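Diacylglycerol lipase (Aspergillus oryzae, PDB 5XK2) probably hydrolyses the ester bonds of mono- and diacylglycerols as a class 3 lipase of the alpha/beta-hydrolase family, here in a closed conformation. Local coordinates at residues 108-120 against 180-192. Sequence-based numbering, arbitrary orientation.
Sequences PGLCDGCKAELGF and APRVANKPLAEFI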
# COMPACT_ATOMS: atom_id res chain seq x y z
N PRO A 108 -26.25 2.10 -9.08
CA PRO A 108 -26.75 1.34 -7.92
C PRO A 108 -28.27 1.25 -7.82
O PRO A 108 -28.74 0.58 -6.90
CB PRO A 108 -26.16 2.11 -6.73
CG PRO A 108 -26.19 3.52 -7.20
CD PRO A 108 -25.85 3.47 -8.68
N GLY A 109 -29.01 1.99 -8.64
CA GLY A 109 -30.46 1.92 -8.60
C GLY A 109 -31.04 2.62 -7.39
O GLY A 109 -32.07 2.20 -6.85
N LEU A 110 -30.34 3.65 -6.91
CA LEU A 110 -30.79 4.36 -5.71
C LEU A 110 -31.52 5.68 -5.91
O LEU A 110 -32.30 6.07 -5.04
CB LEU A 110 -29.58 4.65 -4.82
CG LEU A 110 -28.81 3.41 -4.36
CD1 LEU A 110 -27.60 3.81 -3.51
CD2 LEU A 110 -29.74 2.47 -3.59
N CYS A 111 -31.32 6.32 -7.05
CA CYS A 111 -31.88 7.65 -7.29
C CYS A 111 -31.54 8.12 -8.70
O CYS A 111 -30.69 7.54 -9.38
CB CYS A 111 -31.40 8.68 -6.25
SG CYS A 111 -29.63 8.64 -5.72
N ASP A 112 -32.22 9.18 -9.14
CA ASP A 112 -32.09 9.62 -10.52
C ASP A 112 -30.69 10.17 -10.81
O ASP A 112 -30.24 11.13 -10.18
CB ASP A 112 -33.12 10.70 -10.83
CG ASP A 112 -34.56 10.19 -10.76
OD1 ASP A 112 -34.77 8.96 -10.71
OD2 ASP A 112 -35.47 11.05 -10.78
N GLY A 113 -30.03 9.57 -11.80
CA GLY A 113 -28.71 9.98 -12.24
C GLY A 113 -27.61 9.61 -11.25
O GLY A 113 -26.46 10.05 -11.40
N CYS A 114 -27.95 8.80 -10.26
CA CYS A 114 -26.99 8.46 -9.21
C CYS A 114 -26.03 7.38 -9.67
O CYS A 114 -26.42 6.43 -10.36
CB CYS A 114 -27.74 8.05 -7.95
SG CYS A 114 -28.60 9.49 -7.23
N LYS A 115 -24.75 7.54 -9.34
CA LYS A 115 -23.73 6.57 -9.72
C LYS A 115 -22.81 6.36 -8.53
O LYS A 115 -22.56 7.29 -7.79
CB LYS A 115 -22.91 7.04 -10.92
CG LYS A 115 -23.75 7.41 -12.15
CD LYS A 115 -24.24 6.18 -12.86
CE LYS A 115 -23.24 5.76 -13.90
NZ LYS A 115 -22.69 6.96 -14.59
N ALA A 116 -22.35 5.12 -8.36
CA ALA A 116 -21.46 4.75 -7.26
C ALA A 116 -20.19 4.12 -7.79
O ALA A 116 -20.15 3.62 -8.91
CB ALA A 116 -22.16 3.78 -6.31
N GLU A 117 -19.16 4.12 -6.96
CA GLU A 117 -17.90 3.45 -7.30
C GLU A 117 -18.17 1.95 -7.47
O GLU A 117 -18.72 1.33 -6.57
CB GLU A 117 -16.86 3.70 -6.20
CG GLU A 117 -15.42 3.73 -6.68
CD GLU A 117 -14.78 2.35 -6.71
OE1 GLU A 117 -13.75 2.20 -7.40
OE2 GLU A 117 -15.29 1.42 -6.05
N LEU A 118 -17.79 1.38 -8.61
CA LEU A 118 -18.15 -0.00 -8.93
C LEU A 118 -17.61 -1.01 -7.92
O LEU A 118 -18.33 -1.92 -7.48
CB LEU A 118 -17.66 -0.38 -10.33
CG LEU A 118 -17.84 -1.86 -10.69
CD1 LEU A 118 -19.30 -2.23 -10.79
CD2 LEU A 118 -17.11 -2.16 -11.99
N GLY A 119 -16.35 -0.85 -7.54
CA GLY A 119 -15.72 -1.80 -6.63
C GLY A 119 -16.44 -1.87 -5.30
O GLY A 119 -16.74 -2.96 -4.78
N PHE A 120 -16.71 -0.71 -4.71
CA PHE A 120 -17.34 -0.67 -3.39
C PHE A 120 -18.79 -1.13 -3.47
O PHE A 120 -19.30 -1.81 -2.56
CB PHE A 120 -17.27 0.74 -2.80
CG PHE A 120 -15.88 1.23 -2.55
CD1 PHE A 120 -14.95 0.45 -1.87
CD2 PHE A 120 -15.51 2.50 -2.97
CE1 PHE A 120 -13.66 0.93 -1.65
CE2 PHE A 120 -14.23 2.98 -2.74
CZ PHE A 120 -13.30 2.19 -2.09
N ALA A 180 -13.09 7.47 5.04
CA ALA A 180 -13.66 6.90 3.83
C ALA A 180 -13.15 7.57 2.56
O ALA A 180 -13.12 8.81 2.48
CB ALA A 180 -15.19 7.01 3.87
N PRO A 181 -12.82 6.77 1.56
CA PRO A 181 -12.77 7.21 0.16
C PRO A 181 -14.11 7.79 -0.28
O PRO A 181 -15.14 7.49 0.32
CB PRO A 181 -12.50 5.92 -0.62
CG PRO A 181 -11.92 4.95 0.38
CD PRO A 181 -12.51 5.33 1.72
N ARG A 182 -14.11 8.57 -1.36
CA ARG A 182 -15.36 8.93 -2.05
C ARG A 182 -16.02 7.68 -2.65
O ARG A 182 -15.31 6.73 -3.03
CB ARG A 182 -15.09 9.95 -3.15
CG ARG A 182 -14.54 11.26 -2.63
CD ARG A 182 -14.43 12.29 -3.74
NE ARG A 182 -13.94 13.57 -3.22
CZ ARG A 182 -12.68 13.99 -3.31
NH1 ARG A 182 -11.75 13.25 -3.91
NH2 ARG A 182 -12.35 15.19 -2.79
N VAL A 183 -17.35 7.63 -2.59
CA VAL A 183 -18.11 6.56 -3.24
C VAL A 183 -19.11 6.96 -4.31
O VAL A 183 -19.65 6.10 -4.99
CB VAL A 183 -18.86 5.74 -2.20
CG1 VAL A 183 -17.84 5.16 -1.20
CG2 VAL A 183 -19.89 6.59 -1.44
N ALA A 184 -19.38 8.25 -4.45
CA ALA A 184 -20.59 8.70 -5.12
C ALA A 184 -20.33 9.83 -6.11
O ALA A 184 -19.44 10.64 -5.90
CB ALA A 184 -21.62 9.18 -4.07
N ASN A 185 -21.12 9.89 -7.17
CA ASN A 185 -21.12 11.10 -8.00
C ASN A 185 -21.96 12.18 -7.32
O ASN A 185 -22.45 11.96 -6.20
CB ASN A 185 -21.61 10.79 -9.44
CG ASN A 185 -23.10 10.48 -9.54
OD1 ASN A 185 -23.80 10.24 -8.55
ND2 ASN A 185 -23.60 10.45 -10.79
N LYS A 186 -22.12 13.35 -7.94
CA LYS A 186 -22.77 14.43 -7.18
C LYS A 186 -24.24 14.11 -6.83
O LYS A 186 -24.62 14.28 -5.67
CB LYS A 186 -22.67 15.79 -7.92
CG LYS A 186 -22.86 16.98 -6.96
CD LYS A 186 -22.50 18.33 -7.60
CE LYS A 186 -22.32 19.41 -6.53
NZ LYS A 186 -21.74 20.67 -7.09
N PRO A 187 -25.06 13.64 -7.79
CA PRO A 187 -26.45 13.33 -7.42
C PRO A 187 -26.55 12.30 -6.28
O PRO A 187 -27.37 12.47 -5.38
CB PRO A 187 -27.05 12.76 -8.72
CG PRO A 187 -26.25 13.37 -9.79
CD PRO A 187 -24.86 13.51 -9.25
N LEU A 188 -25.70 11.27 -6.31
CA LEU A 188 -25.76 10.27 -5.23
C LEU A 188 -25.26 10.85 -3.91
O LEU A 188 -25.82 10.57 -2.85
CB LEU A 188 -24.96 9.03 -5.60
CG LEU A 188 -24.95 7.94 -4.52
CD1 LEU A 188 -26.39 7.54 -4.14
CD2 LEU A 188 -24.16 6.69 -4.98
N ALA A 189 -24.21 11.66 -3.97
CA ALA A 189 -23.73 12.26 -2.71
C ALA A 189 -24.79 13.18 -2.11
O ALA A 189 -24.96 13.19 -0.90
CB ALA A 189 -22.44 13.01 -2.93
N GLU A 190 -25.52 13.92 -2.95
CA GLU A 190 -26.59 14.78 -2.42
C GLU A 190 -27.72 13.94 -1.82
O GLU A 190 -28.26 14.26 -0.77
CB GLU A 190 -27.15 15.71 -3.51
CG GLU A 190 -26.07 16.64 -4.08
CD GLU A 190 -26.58 17.58 -5.17
OE1 GLU A 190 -27.82 17.72 -5.31
OE2 GLU A 190 -25.73 18.17 -5.86
N PHE A 191 -28.07 12.85 -2.50
CA PHE A 191 -29.09 11.95 -1.98
C PHE A 191 -28.71 11.38 -0.61
O PHE A 191 -29.52 11.43 0.33
CB PHE A 191 -29.32 10.81 -2.99
CG PHE A 191 -30.37 9.82 -2.57
CD1 PHE A 191 -31.71 10.18 -2.53
CD2 PHE A 191 -30.02 8.53 -2.23
CE1 PHE A 191 -32.68 9.25 -2.16
CE2 PHE A 191 -30.98 7.59 -1.85
CZ PHE A 191 -32.31 7.95 -1.81
N ILE A 192 -27.49 10.86 -0.49
CA ILE A 192 -27.07 10.25 0.78
C ILE A 192 -27.02 11.30 1.89
O ILE A 192 -27.51 11.09 2.99
CB ILE A 192 -25.71 9.54 0.63
CG1 ILE A 192 -25.83 8.41 -0.41
CG2 ILE A 192 -25.23 9.03 2.00
CD1 ILE A 192 -24.51 7.70 -0.69
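Asn-185 is the side chain to follow, because it ties the start of helix 186-195 to the loop leading into strand 116-117. Its CB lies near Lys-115 O, the carbonyl oxygen that accepts from Asn-185 N at 3.0 Å. With chi1 at 71°, CG stands between the backbone N and the carbonyl carbon, and the amide faces segment 108-120. There OD1 takes two N-H groups from opposite faces of its plane: Lys-115 N across the contact at 3.0 Å, well above that plane, and Leu-188 N in the first turn of the helix, the N-cap bond. ND2 ends the chain with a nearly straight bond (171°) to Gly-113 O, lying in the amide plane, while Lys-115 CG passes 3.3 Å from the same ND2. These bonds fix the amide's rotation. Farther along, Glu-117 N donates to Val-183 O at 2.8 Å, flanking the single bridge between Ala-116 and Ala-184. On the helix side, Leu-188 sends CD1 toward Cys-111 SG and CD2 to Ala-116 CB, and Cys-111 CB sits over one face of the Phe-191 ring, 4.1 Å from its centroid. Cys-114 CB meets Leu-188 CB at 3.8 Å, so both halves of the Cys-111 to Cys-114 disulfide rest on helix 186-195. Strand 105-106 pairs antiparallel with strand 116-117, and helix 154-168 meets Phe-120 and Val-183 through Ala-157.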